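Local coordinates for lipoprotein (Colwellia psychrerythraea, PDB 3O0Y) that is of unknown function but is a putative lipoprotein of the DUF885 family, probably related to metallopeptidases of the MA clan, at residues Phe70-Glu76 with Thr180-Lys184; Leu145-Pro149 with Tyr206-Phe210; Gln45-Thr51 with Ile64-Phe70. One frame throughout, in Å; residues are numbered along the deposited sequence.

The three contacts form one connected patch of this largely helical chain, their centres about 15 to 17 Å apart. Contact 1 is buried; contacts 2 and 3 are partly buried. F70 belongs to both contacts 1 and 3, which are also tied by the salt bridge from R46 to E76. Helix 144-154 serves as a hub: L145 of contact 2 packs on I181 of contact 1, and I148 packs on L48 and M68 of contact 3. Contact 1 pairs a helix start with a helix flank, contact 2 joins two well-separated helices through Y206, F210 and aliphatic side chains, and contact 3 fits a water-bridged loop to a helix start, with a carboxylate bonded to it.

Contact 1 (Phe70-Glu76 with Thr180-Lys184); sequences FYSPENE and TIIEK
Y71 and S72 run past T180 so closely that the CA atoms of S72 and T180 are 4.4 Å apart. F70-S72 is loop and leads into the first turn of helix 73-92, whereas T180-K184 belongs to the body of helix 174-190. S72 is the N-cap of helix 73-92: its OG accepts from N75 N at 2.9 Å. Across the contact, Y71 N gives T180 OG1 a nearly straight hydrogen bond of 3.0 Å (165° at the hydrogen). With OG1 between its own backbone N and carbonyl carbon (chi1 61°), T180 sets CG2 near F70 CB and S72 CB; OG1 is also hydrogen-bonded to the backbone carbonyls of K176 and L177 a turn earlier. E183 stretches out until its OE2 meets P73 CD at 3.4 Å; water 1 then links this carboxylate oxygen to E74 N, so the negative group is held near a helix N-terminus, probably a favourable place for it. K184 packs through its aliphatic part. Its CB lies 3.2 Å from Y71 O, its CD reaches P73, and beyond a bend at chi2 its CE passes E76 CB at 4.0 Å, the two side chains crossing at about a right angle. The amine itself goes to D188 and the carbonyls of N123 and G125, while E76 pairs with R46 and R80. Y71 and I181 lie side by side, Y71 CD2 4.1 Å from I181 CG1, and both pack on P144 at the start of helix 144-154; on the next residue, I182 turns to helix 236-268.

Contact 2 (Leu145-Pro149 with Tyr206-Phe210); sequences LIDIP and YLKGF
The Y206 side chain bridges to the turn formed by L145 and I146, spanning helices whose axes here stay 12.0 Å apart at 40° to each other. With so wide a gap the backbones never meet, and large side chains do the filling. Y206 is the main bump, fitted into the hollow between I146 CG1 and L145 O: with CG opposite the backbone N (chi1 167°), the ring extends across to helix 144-154. There its OH donates to L145 O at 2.8 Å, coming in at a slant to the C=O bond and somewhat out of the carbonyl plane. That carbonyl is available because the residue one turn on is P149, which has no N-H to offer and kinks the helix; Y258 OH of helix 236-268 bonds to the same oxygen. I146 lies over one face of the Y206 ring, its CG1 3.6 Å from the ring centroid and 17° off the normal, a CH-pi contact displaced toward the CE2 and CZ side. Water 2 fits in beside the phenol, donating both to I146 O at 2.6 Å and to Y206 OH at 3.1 Å. Two smaller contacts flank it. L145 CD1 meets L207 CD2 at 4.1 Å as the two leucines cross at a slant. P149 sets the CB-CG part of its pyrrolidine against the CE1-CZ end of the F210 ring, CG lying 3.9 Å from F210 CZ. F210 in turn stacks on Y258, and its ring also meets that of H218. Helix 236-268 thus packs against both partners, Y258 touching P149 and L207 and V261 touching L145, while helix 174-190 supports L145 from L177 and I181, and F220 of helix 219-228 packs on P149 and F210.

Contact 3 (Gln45-Thr51 with Ile64-Phe70); sequences QRALSAT and ISSDMEF
A47, L48 and E69 meet where the loop I64-F70, between helices 57-60 and 73-92, folds against the start of helix 47-53, a contact of one carboxylate, apolar side chains and bridging waters. E69 OE2 accepts from L48 N at 3.0 Å; the bond is bent (133°) and arrives from above the carboxylate plane. An extended chain beyond CG (chi2 173°) carries the group there, OE1 is held by Y71 OH, and water 6 joins OE2 to S49 OG, which is also hydrogen-bonded to T129 OG1. An alanine here removes the carboxylate, and L48 N, water 6 and the Y71 hydroxyl would probably be left without this shared acceptor. R46 NH2 pairs with E76 and binds I127 O; NH1 donates to Q45 O and, through water 4 in the guanidinium plane, is linked to F70 O. Toward I64 the contact is apolar: A47 CB meets I64 CB at 3.9 Å and D67 CB at 3.8 Å, and I64 CD1 reaches A50 CB at 3.7 Å. L48 CD1 rests on M68 SD at 4.0 Å. Waters link the two backbones: water 5 joins A47 N to M68 O, and water 3 joins Q45 O to F70 N. Beside the type I beta turn I64-D67, a loop carboxylate thus accepts a backbone N-H in the first turn of a helix, where the helix dipole probably favours a negative group.

Contact 1 (Phe70-Glu76 with Thr180-Lys184)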
ATOM      1  N   PHE A  70       2.844  -7.428  19.258  1.00 11.45           N
ATOM      2  CA  PHE A  70       3.195  -8.813  19.458  1.00 10.27           C
ATOM      3  C   PHE A  70       2.298  -9.708  18.647  1.00 10.32           C
ATOM      4  O   PHE A  70       1.090  -9.434  18.412  1.00 10.44           O
ATOM      5  CB  PHE A  70       3.130  -9.177  20.939  1.00 10.94           C
ATOM      6  CG  PHE A  70       3.959  -8.253  21.811  1.00 13.56           C
ATOM      7  CD1 PHE A  70       5.332  -8.203  21.681  1.00 16.41           C
ATOM      8  CD2 PHE A  70       3.337  -7.388  22.686  1.00 17.40           C
ATOM      9  CE1 PHE A  70       6.095  -7.310  22.467  1.00 16.27           C
ATOM     10  CE2 PHE A  70       4.085  -6.519  23.467  1.00 19.07           C
ATOM     11  CZ  PHE A  70       5.445  -6.506  23.373  1.00 16.25           C
ATOM     12  N   TYR A  71       2.866 -10.818  18.248  1.00  9.55           N
ATOM     13  CA  TYR A  71       2.309 -11.632  17.173  1.00 10.23           C
ATOM     14  C   TYR A  71       2.193 -13.101  17.540  1.00  9.52           C
ATOM     15  O   TYR A  71       2.155 -13.934  16.658  1.00 11.97           O
ATOM     16  CB  TYR A  71       3.175 -11.488  15.894  1.00 10.47           C
ATOM     17  CG  TYR A  71       2.982 -10.132  15.288  1.00  8.68           C
ATOM     18  CD1 TYR A  71       1.898  -9.884  14.511  1.00 11.18           C
ATOM     19  CD2 TYR A  71       3.812  -9.072  15.631  1.00  9.07           C
ATOM     20  CE1 TYR A  71       1.674  -8.606  13.959  1.00 10.76           C
ATOM     21  CE2 TYR A  71       3.587  -7.833  15.165  1.00  8.87           C
ATOM     22  CZ  TYR A  71       2.509  -7.589  14.315  1.00 12.07           C
ATOM     23  OH  TYR A  71       2.282  -6.326  13.844  1.00 12.49           O
ATOM     24  N   SER A  72       2.057 -13.447  18.829  1.00 10.20           N
ATOM     25  CA  SER A  72       1.967 -14.879  19.204  1.00 10.97           C
ATOM     26  C   SER A  72       0.672 -15.489  18.624  1.00 10.66           C
ATOM     27  O   SER A  72      -0.262 -14.774  18.346  1.00 10.26           O
ATOM     28  CB  SER A  72       1.934 -15.030  20.724  1.00 10.78           C
ATOM     29  OG  SER A  72       0.659 -14.794  21.296  1.00 11.09           O
ATOM     30  N   PRO A  73       0.582 -16.822  18.553  1.00 11.31           N
ATOM     31  CA  PRO A  73      -0.713 -17.446  18.216  1.00  9.22           C
ATOM     32  C   PRO A  73      -1.891 -16.946  19.041  1.00 10.45           C
ATOM     33  O   PRO A  73      -2.949 -16.677  18.487  1.00 11.23           O
ATOM     34  CB  PRO A  73      -0.440 -18.953  18.486  1.00  8.84           C
ATOM     35  CG  PRO A  73       0.958 -19.077  18.104  1.00 10.34           C
ATOM     36  CD  PRO A  73       1.637 -17.835  18.656  1.00 12.31           C
ATOM     37  N   GLU A  74      -1.716 -16.733  20.342  1.00 10.95           N
ATOM     38  CA  GLU A  74      -2.806 -16.306  21.156  1.00 12.58           C
ATOM     39  C   GLU A  74      -3.126 -14.833  20.887  1.00 10.92           C
ATOM     40  O   GLU A  74      -4.293 -14.492  20.848  1.00 11.03           O
ATOM     41  CB  GLU A  74      -2.521 -16.518  22.631  1.00 15.48           C
ATOM     42  CG  GLU A  74      -3.737 -16.219  23.532  1.00 19.60           C
ATOM     43  CD  GLU A  74      -4.932 -17.198  23.363  1.00 28.40           C
ATOM     44  OE1 GLU A  74      -4.791 -18.356  22.854  1.00 31.41           O
ATOM     45  OE2 GLU A  74      -6.050 -16.799  23.786  1.00 36.30           O
ATOM     46  N   ASN A  75      -2.103 -14.008  20.639  1.00 10.37           N
ATOM     47  CA  ASN A  75      -2.342 -12.593  20.308  1.00 10.31           C
ATOM     48  C   ASN A  75      -3.225 -12.487  19.048  1.00 11.12           C
ATOM     49  O   ASN A  75      -4.213 -11.761  19.021  1.00 10.82           O
ATOM     50  CB  ASN A  75      -1.029 -11.869  20.049  1.00  9.47           C
ATOM     51  CG  ASN A  75      -0.168 -11.687  21.317  1.00 13.42           C
ATOM     52  OD1 ASN A  75      -0.693 -11.566  22.442  1.00 24.13           O
ATOM     53  ND2 ASN A  75       1.117 -11.735  21.161  1.00  8.82           N
ATOM     54  N   GLU A  76      -2.855 -13.244  18.021  1.00 10.80           N
ATOM     55  CA  GLU A  76      -3.541 -13.191  16.746  1.00 11.05           C
ATOM     56  C   GLU A  76      -4.939 -13.759  16.851  1.00 10.49           C
ATOM     57  O   GLU A  76      -5.909 -13.203  16.298  1.00  8.32           O
ATOM     58  CB  GLU A  76      -2.762 -13.912  15.669  1.00 10.68           C
ATOM     59  CG  GLU A  76      -1.579 -13.096  15.156  1.00 10.99           C
ATOM     60  CD  GLU A  76      -2.051 -11.860  14.324  1.00 10.74           C
ATOM     61  OE1 GLU A  76      -2.771 -12.025  13.292  1.00 12.65           O
ATOM     62  OE2 GLU A  76      -1.644 -10.751  14.664  1.00 15.65           O
ATOM     63  N   THR A 180       7.682 -13.701  19.610  1.00 10.50           N
ATOM     64  CA  THR A 180       6.295 -13.986  19.292  1.00 10.25           C
ATOM     65  C   THR A 180       6.176 -14.267  17.775  1.00 11.25           C
ATOM     66  O   THR A 180       5.379 -15.105  17.384  1.00 11.56           O
ATOM     67  CB  THR A 180       5.327 -12.895  19.773  1.00 11.53           C
ATOM     68  OG1 THR A 180       5.635 -11.625  19.141  1.00  9.55           O
ATOM     69  CG2 THR A 180       5.366 -12.700  21.335  1.00 10.26           C
ATOM     70  N   ILE A 181       6.929 -13.536  16.947  1.00 11.66           N
ATOM     71  CA  ILE A 181       6.977 -13.745  15.474  1.00 12.11           C
ATOM     72  C   ILE A 181       7.415 -15.162  15.143  1.00 11.14           C
ATOM     73  O   ILE A 181       6.759 -15.898  14.368  1.00 10.00           O
ATOM     74  CB  ILE A 181       7.834 -12.711  14.758  1.00 11.13           C
ATOM     75  CG1 ILE A 181       7.136 -11.328  14.854  1.00 11.78           C
ATOM     76  CG2 ILE A 181       8.108 -13.120  13.268  1.00 12.01           C
ATOM     77  CD1 ILE A 181       7.898 -10.191  14.278  1.00 10.92           C
ATOM     78  N   ILE A 182       8.485 -15.617  15.799  1.00 11.71           N
ATOM     79  CA  ILE A 182       8.926 -16.991  15.608  1.00 11.77           C
ATOM     80  C   ILE A 182       7.902 -17.974  16.046  1.00 12.07           C
ATOM     81  O   ILE A 182       7.657 -18.971  15.344  1.00 11.72           O
ATOM     82  CB  ILE A 182      10.291 -17.245  16.352  1.00 12.18           C
ATOM     83  CG1 ILE A 182      11.391 -16.425  15.657  1.00 14.32           C
ATOM     84  CG2 ILE A 182      10.590 -18.752  16.404  1.00 12.43           C
ATOM     85  CD1 ILE A 182      12.703 -16.159  16.540  1.00 12.52           C
ATOM     86  N   GLU A 183       7.263 -17.719  17.175  1.00 11.79           N
ATOM     87  CA  GLU A 183       6.202 -18.621  17.638  1.00 12.90           C
ATOM     88  C   GLU A 183       5.085 -18.765  16.618  1.00 12.62           C
ATOM     89  O   GLU A 183       4.578 -19.879  16.434  1.00 12.14           O
ATOM     90  CB  GLU A 183       5.619 -18.127  18.960  1.00 14.84           C
ATOM     91  CG  GLU A 183       4.883 -19.137  19.760  1.00 20.74           C
ATOM     92  CD  GLU A 183       4.220 -18.500  20.982  1.00 24.65           C
ATOM     93  OE1 GLU A 183       4.679 -17.381  21.420  1.00 23.02           O
ATOM     94  OE2 GLU A 183       3.202 -19.116  21.438  1.00 27.55           O
ATOM     95  N   LYS A 184       4.669 -17.649  15.995  1.00 10.16           N
ATOM     96  CA  LYS A 184       3.601 -17.698  14.965  1.00  9.03           C
ATOM     97  C   LYS A 184       4.075 -18.377  13.673  1.00  9.81           C
ATOM     98  O   LYS A 184       3.382 -19.213  13.115  1.00 11.24           O
ATOM     99  CB  LYS A 184       3.088 -16.270  14.635  1.00  9.00           C
ATOM    100  CG  LYS A 184       1.796 -16.251  13.860  1.00 10.78           C
ATOM    101  CD  LYS A 184       0.653 -17.049  14.495  1.00 10.73           C
ATOM    102  CE  LYS A 184      -0.676 -16.799  13.781  1.00 10.19           C
ATOM    103  NZ  LYS A 184      -0.690 -17.093  12.334  1.00  8.94           N
TER
HETATM  104  O   HOH W   1       0.526 -18.179  21.903  1.00 15.19           O

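Contact 2 (Leu145-Pro149 with Tyr206-Phe210)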
ATOM      1  N   LEU A 145       8.779  -7.087  10.924  1.00 10.53           N
ATOM      2  CA  LEU A 145      10.232  -6.864  11.023  1.00 12.39           C
ATOM      3  C   LEU A 145      10.767  -5.881   9.978  1.00 11.51           C
ATOM      4  O   LEU A 145      11.869  -5.339  10.112  1.00 11.56           O
ATOM      5  CB  LEU A 145      10.987  -8.218  11.018  1.00 11.19           C
ATOM      6  CG  LEU A 145      10.665  -9.066  12.236  1.00 14.90           C
ATOM      7  CD1 LEU A 145      11.170 -10.547  12.067  1.00 11.39           C
ATOM      8  CD2 LEU A 145      11.236  -8.499  13.541  1.00 13.82           C
ATOM      9  N   ILE A 146       9.950  -5.548   8.998  1.00  9.27           N
ATOM     10  CA  ILE A 146      10.329  -4.577   7.990  1.00 10.65           C
ATOM     11  C   ILE A 146       9.584  -3.313   8.312  1.00 11.56           C
ATOM     12  O   ILE A 146      10.143  -2.218   8.308  1.00 11.24           O
ATOM     13  CB  ILE A 146       9.954  -5.092   6.569  1.00 11.19           C
ATOM     14  CG1 ILE A 146      10.855  -6.232   6.162  1.00 10.02           C
ATOM     15  CG2 ILE A 146      10.044  -3.979   5.579  1.00 12.17           C
ATOM     16  CD1 ILE A 146      10.584  -6.840   4.687  1.00 11.91           C
ATOM     17  N   ASP A 147       8.286  -3.415   8.604  1.00 11.63           N
ATOM     18  CA  ASP A 147       7.514  -2.171   8.804  1.00 12.58           C
ATOM     19  C   ASP A 147       7.695  -1.473  10.153  1.00 10.06           C
ATOM     20  O   ASP A 147       7.520  -0.279  10.233  1.00 11.29           O
ATOM     21  CB  ASP A 147       6.028  -2.338   8.546  1.00 14.92           C
ATOM     22  CG  ASP A 147       5.761  -2.854   7.116  1.00 20.42           C
ATOM     23  OD1 ASP A 147       6.460  -2.400   6.178  1.00 27.32           O
ATOM     24  OD2 ASP A 147       4.959  -3.790   6.991  1.00 31.42           O
ATOM     25  N   ILE A 148       7.939  -2.189  11.218  1.00  9.06           N
ATOM     26  CA  ILE A 148       8.043  -1.516  12.511  1.00  8.63           C
ATOM     27  C   ILE A 148       9.307  -0.625  12.487  1.00  9.33           C
ATOM     28  O   ILE A 148       9.268   0.562  12.879  1.00 10.89           O
ATOM     29  CB  ILE A 148       8.033  -2.527  13.625  1.00 10.04           C
ATOM     30  CG1 ILE A 148       6.619  -3.104  13.818  1.00 10.54           C
ATOM     31  CG2 ILE A 148       8.547  -1.919  14.996  1.00  8.77           C
ATOM     32  CD1 ILE A 148       6.680  -4.302  14.712  1.00 12.54           C
ATOM     33  N   PRO A 149      10.441  -1.125  11.962  1.00 11.37           N
ATOM     34  CA  PRO A 149      11.605  -0.177  11.856  1.00 12.00           C
ATOM     35  C   PRO A 149      11.326   1.016  10.978  1.00 12.22           C
ATOM     36  O   PRO A 149      11.700   2.148  11.297  1.00 13.52           O
ATOM     37  CB  PRO A 149      12.711  -1.037  11.253  1.00 12.51           C
ATOM     38  CG  PRO A 149      12.403  -2.375  11.713  1.00 15.12           C
ATOM     39  CD  PRO A 149      10.874  -2.516  11.712  1.00  9.28           C
ATOM     40  N   TYR A 206      17.048 -10.116   3.791  1.00 14.45           N
ATOM     41  CA  TYR A 206      16.699  -8.862   4.491  1.00 13.95           C
ATOM     42  C   TYR A 206      17.191  -8.883   5.930  1.00 13.58           C
ATOM     43  O   TYR A 206      17.821  -7.944   6.419  1.00 13.90           O
ATOM     44  CB  TYR A 206      15.179  -8.632   4.470  1.00 13.33           C
ATOM     45  CG  TYR A 206      14.788  -7.536   5.460  1.00 11.44           C
ATOM     46  CD1 TYR A 206      14.948  -6.197   5.145  1.00 20.10           C
ATOM     47  CD2 TYR A 206      14.324  -7.858   6.743  1.00 16.18           C
ATOM     48  CE1 TYR A 206      14.629  -5.194   6.075  1.00 17.56           C
ATOM     49  CE2 TYR A 206      13.998  -6.856   7.661  1.00 17.46           C
ATOM     50  CZ  TYR A 206      14.181  -5.535   7.321  1.00 15.52           C
ATOM     51  OH  TYR A 206      13.836  -4.559   8.268  1.00 18.59           O
ATOM     52  N   LEU A 207      16.887  -9.986   6.612  1.00 13.76           N
ATOM     53  CA  LEU A 207      17.208 -10.132   8.038  1.00 13.96           C
ATOM     54  C   LEU A 207      18.739 -10.115   8.263  1.00 15.61           C
ATOM     55  O   LEU A 207      19.239  -9.496   9.224  1.00 14.18           O
ATOM     56  CB  LEU A 207      16.624 -11.426   8.582  1.00 13.82           C
ATOM     57  CG  LEU A 207      15.097 -11.488   8.649  1.00 14.12           C
ATOM     58  CD1 LEU A 207      14.590 -12.900   8.962  1.00 10.39           C
ATOM     59  CD2 LEU A 207      14.540 -10.469   9.679  1.00 13.69           C
ATOM     60  N   LYS A 208      19.478 -10.814   7.388  1.00 15.16           N
ATOM     61  CA  LYS A 208      20.951 -10.748   7.412  1.00 17.50           C
ATOM     62  C   LYS A 208      21.450  -9.318   7.157  1.00 16.24           C
ATOM     63  O   LYS A 208      22.329  -8.834   7.868  1.00 18.21           O
ATOM     64  CB  LYS A 208      21.531 -11.682   6.360  1.00 17.15           C
ATOM     65  CG  LYS A 208      22.996 -11.844   6.410  1.00 26.42           C
ATOM     66  CD  LYS A 208      23.498 -12.830   5.308  1.00 32.73           C
ATOM     67  CE  LYS A 208      23.269 -14.271   5.721  1.00 37.54           C
ATOM     68  NZ  LYS A 208      22.556 -15.133   4.689  1.00 41.38           N
ATOM     69  N   GLY A 209      20.910  -8.673   6.141  1.00 16.24           N
ATOM     70  CA  GLY A 209      21.276  -7.310   5.784  1.00 16.73           C
ATOM     71  C   GLY A 209      21.044  -6.344   6.943  1.00 17.77           C
ATOM     72  O   GLY A 209      21.830  -5.365   7.162  1.00 18.51           O
ATOM     73  N   PHE A 210      20.006  -6.624   7.724  1.00 16.14           N
ATOM     74  CA  PHE A 210      19.592  -5.692   8.835  1.00 16.48           C
ATOM     75  C   PHE A 210      20.671  -5.520   9.930  1.00 16.61           C
ATOM     76  O   PHE A 210      20.890  -4.378  10.421  1.00 16.99           O
ATOM     77  CB  PHE A 210      18.248  -6.148   9.455  1.00 15.90           C
ATOM     78  CG  PHE A 210      17.544  -5.090  10.296  1.00 15.70           C
ATOM     79  CD1 PHE A 210      16.702  -4.168   9.709  1.00 15.96           C
ATOM     80  CD2 PHE A 210      17.708  -5.055  11.664  1.00 15.06           C
ATOM     81  CE1 PHE A 210      16.008  -3.260  10.496  1.00 15.98           C
ATOM     82  CE2 PHE A 210      17.044  -4.138  12.443  1.00 16.77           C
ATOM     83  CZ  PHE A 210      16.204  -3.234  11.858  1.00 14.30           C
TER
HETATM   84  O   HOH W   2      12.599  -1.745   7.601  1.00 27.49           O

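Contact 3 (Gln45-Thr51 with Ile64-Phe70)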
ATOM      1  N   GLN A  45      -3.485  -2.993  19.685  1.00 11.35           N
ATOM      2  CA  GLN A  45      -2.715  -4.162  19.292  1.00  8.36           C
ATOM      3  C   GLN A  45      -1.815  -3.938  18.077  1.00  8.42           C
ATOM      4  O   GLN A  45      -1.091  -4.832  17.627  1.00  8.40           O
ATOM      5  CB  GLN A  45      -3.668  -5.312  19.063  1.00  8.60           C
ATOM      6  CG  GLN A  45      -4.393  -5.636  20.347  1.00 11.63           C
ATOM      7  CD  GLN A  45      -5.365  -6.740  20.222  1.00 16.74           C
ATOM      8  OE1 GLN A  45      -6.589  -6.499  20.262  1.00 26.06           O
ATOM      9  NE2 GLN A  45      -4.875  -7.948  20.110  1.00 17.65           N
ATOM     10  N   ARG A  46      -1.931  -2.736  17.493  1.00  7.99           N
ATOM     11  CA  ARG A  46      -1.131  -2.335  16.345  1.00  8.86           C
ATOM     12  C   ARG A  46      -0.617  -0.937  16.607  1.00  9.30           C
ATOM     13  O   ARG A  46      -0.874   0.026  15.843  1.00 10.47           O
ATOM     14  CB  ARG A  46      -1.943  -2.391  15.035  1.00  9.39           C
ATOM     15  CG  ARG A  46      -2.319  -3.774  14.635  1.00 10.82           C
ATOM     16  CD  ARG A  46      -1.140  -4.570  14.140  1.00 11.18           C
ATOM     17  NE  ARG A  46      -1.477  -5.886  13.627  1.00 10.36           N
ATOM     18  CZ  ARG A  46      -1.474  -7.002  14.364  1.00 12.47           C
ATOM     19  NH1 ARG A  46      -1.270  -6.967  15.679  1.00 10.16           N
ATOM     20  NH2 ARG A  46      -1.719  -8.176  13.793  1.00  9.10           N
ATOM     21  N   ALA A  47       0.145  -0.817  17.709  1.00 10.62           N
ATOM     22  CA  ALA A  47       0.537   0.524  18.213  1.00  9.18           C
ATOM     23  C   ALA A  47       1.458   1.280  17.238  1.00  9.92           C
ATOM     24  O   ALA A  47       1.434   2.510  17.188  1.00 10.01           O
ATOM     25  CB  ALA A  47       1.186   0.422  19.603  1.00  9.49           C
ATOM     26  N   LEU A  48       2.216   0.566  16.393  1.00 10.17           N
ATOM     27  CA  LEU A  48       3.027   1.238  15.355  1.00 10.68           C
ATOM     28  C   LEU A  48       2.183   1.829  14.243  1.00  9.58           C
ATOM     29  O   LEU A  48       2.459   2.926  13.772  1.00 11.07           O
ATOM     30  CB  LEU A  48       4.062   0.273  14.779  1.00 11.29           C
ATOM     31  CG  LEU A  48       5.090   0.281  15.916  1.00 16.39           C
ATOM     32  CD1 LEU A  48       5.296  -0.942  16.710  1.00 19.45           C
ATOM     33  CD2 LEU A  48       6.175   1.291  15.813  1.00 11.92           C
ATOM     34  N   SER A  49       1.096   1.172  13.853  1.00  9.12           N
ATOM     35  CA  SER A  49       0.096   1.818  12.982  1.00  9.63           C
ATOM     36  C   SER A  49      -0.527   3.071  13.609  1.00  9.95           C
ATOM     37  O   SER A  49      -0.736   4.083  12.940  1.00 11.37           O
ATOM     38  CB  SER A  49      -0.992   0.786  12.549  1.00  9.91           C
ATOM     39  OG  SER A  49      -0.390  -0.114  11.626  1.00 12.76           O
ATOM     40  N   ALA A  50      -0.826   3.016  14.913  1.00  9.82           N
ATOM     41  CA  ALA A  50      -1.315   4.167  15.625  1.00 11.16           C
ATOM     42  C   ALA A  50      -0.309   5.296  15.468  1.00 11.56           C
ATOM     43  O   ALA A  50      -0.664   6.424  15.113  1.00 11.66           O
ATOM     44  CB  ALA A  50      -1.513   3.838  17.148  1.00 10.73           C
ATOM     45  N   THR A  51       0.965   5.007  15.780  1.00 10.78           N
ATOM     46  CA  THR A  51       2.016   6.034  15.560  1.00 10.81           C
ATOM     47  C   THR A  51       2.070   6.614  14.115  1.00 12.59           C
ATOM     48  O   THR A  51       2.204   7.826  13.928  1.00 11.54           O
ATOM     49  CB  THR A  51       3.395   5.453  15.965  1.00 11.04           C
ATOM     50  OG1 THR A  51       3.335   5.093  17.353  1.00  9.91           O
ATOM     51  CG2 THR A  51       4.541   6.502  15.640  1.00 11.23           C
ATOM     52  N   ILE A  64      -0.245   4.660  23.934  1.00 14.38           N
ATOM     53  CA  ILE A  64       0.417   3.588  23.187  1.00 13.57           C
ATOM     54  C   ILE A  64       1.779   3.934  22.639  1.00 13.02           C
ATOM     55  O   ILE A  64       2.371   3.127  21.911  1.00 12.52           O
ATOM     56  CB  ILE A  64      -0.496   3.059  22.003  1.00 14.76           C
ATOM     57  CG1 ILE A  64      -0.981   4.184  21.067  1.00 16.41           C
ATOM     58  CG2 ILE A  64      -1.696   2.357  22.621  1.00 16.07           C
ATOM     59  CD1 ILE A  64       0.064   4.976  20.255  1.00 18.99           C
ATOM     60  N   SER A  65       2.263   5.140  22.974  1.00 13.60           N
ATOM     61  CA  SER A  65       3.418   5.740  22.336  1.00 12.90           C
ATOM     62  C   SER A  65       4.739   4.992  22.566  1.00 13.08           C
ATOM     63  O   SER A  65       5.676   5.163  21.779  1.00 11.94           O
ATOM     64  CB  SER A  65       3.557   7.211  22.738  1.00 14.91           C
ATOM     65  OG  SER A  65       3.440   7.337  24.133  1.00 14.86           O
ATOM     66  N   SER A  66       4.822   4.165  23.598  1.00 13.46           N
ATOM     67  CA  SER A  66       5.975   3.303  23.739  1.00 12.64           C
ATOM     68  C   SER A  66       5.608   1.843  23.750  1.00 14.04           C
ATOM     69  O   SER A  66       6.408   1.002  24.143  1.00 12.68           O
ATOM     70  CB  SER A  66       6.751   3.650  25.000  1.00 14.69           C
ATOM     71  OG  SER A  66       6.001   3.441  26.158  1.00 13.67           O
ATOM     72  N   ASP A  67       4.436   1.521  23.240  1.00 12.94           N
ATOM     73  CA  ASP A  67       4.049   0.122  23.145  1.00 13.37           C
ATOM     74  C   ASP A  67       4.607  -0.520  21.875  1.00 14.54           C
ATOM     75  O   ASP A  67       4.875   0.134  20.847  1.00 12.65           O
ATOM     76  CB  ASP A  67       2.526  -0.027  23.145  1.00 14.54           C
ATOM     77  CG  ASP A  67       1.877   0.214  24.534  1.00 20.18           C
ATOM     78  OD1 ASP A  67       2.563   0.639  25.503  1.00 17.92           O
ATOM     79  OD2 ASP A  67       0.646  -0.025  24.640  1.00 25.06           O
ATOM     80  N   MET A  68       4.725  -1.832  21.957  1.00 13.65           N
ATOM     81  CA  MET A  68       5.179  -2.656  20.884  1.00 13.85           C
ATOM     82  C   MET A  68       4.006  -3.558  20.428  1.00 13.70           C
ATOM     83  O   MET A  68       3.011  -3.745  21.171  1.00 16.48           O
ATOM     84  CB  MET A  68       6.377  -3.525  21.349  1.00 12.44           C
ATOM     85  CG  MET A  68       7.054  -4.375  20.227  1.00 14.14           C
ATOM     86  SD  MET A  68       7.470  -3.612  18.647  1.00  5.76           S
ATOM     87  CE  MET A  68       8.319  -2.047  19.234  1.00 13.14           C
ATOM     88  N   GLU A  69       4.117  -4.097  19.212  1.00 12.71           N
ATOM     89  CA  GLU A  69       3.166  -5.072  18.696  1.00 11.40           C
ATOM     90  C   GLU A  69       3.727  -6.488  18.940  1.00 10.32           C
ATOM     91  O   GLU A  69       4.916  -6.683  18.822  1.00 12.15           O
ATOM     92  CB  GLU A  69       3.007  -4.861  17.218  1.00 12.06           C
ATOM     93  CG  GLU A  69       2.402  -3.510  16.869  1.00 10.65           C
ATOM     94  CD  GLU A  69       2.360  -3.170  15.364  1.00 12.95           C
ATOM     95  OE1 GLU A  69       2.895  -3.930  14.500  1.00 12.83           O
ATOM     96  OE2 GLU A  69       1.813  -2.064  15.038  1.00 13.68           O
ATOM     97  N   PHE A  70       2.844  -7.428  19.258  1.00 11.45           N
ATOM     98  CA  PHE A  70       3.195  -8.813  19.458  1.00 10.27           C
ATOM     99  C   PHE A  70       2.298  -9.708  18.647  1.00 10.32           C
ATOM    100  O   PHE A  70       1.090  -9.434  18.412  1.00 10.44           O
ATOM    101  CB  PHE A  70       3.130  -9.177  20.939  1.00 10.94           C
ATOM    102  CG  PHE A  70       3.959  -8.253  21.811  1.00 13.56           C
ATOM    103  CD1 PHE A  70       5.332  -8.203  21.681  1.00 16.41           C
ATOM    104  CD2 PHE A  70       3.337  -7.388  22.686  1.00 17.40           C
ATOM    105  CE1 PHE A  70       6.095  -7.310  22.467  1.00 16.27           C
ATOM    106  CE2 PHE A  70       4.085  -6.519  23.467  1.00 19.07           C
ATOM    107  CZ  PHE A  70       5.445  -6.506  23.373  1.00 16.25           C
TER
HETATM  108  O   HOH W   3      -0.075  -6.507  19.608  1.00 12.88           O
HETATM  109  O   HOH W   4      -1.233  -9.521  17.141  1.00 14.39           O
HETATM  110  O   HOH W   5       0.413  -2.840  19.829  1.00 10.55           O
HETATM  111  O   HOH W   6       1.035  -1.981  12.497  1.00 16.60           O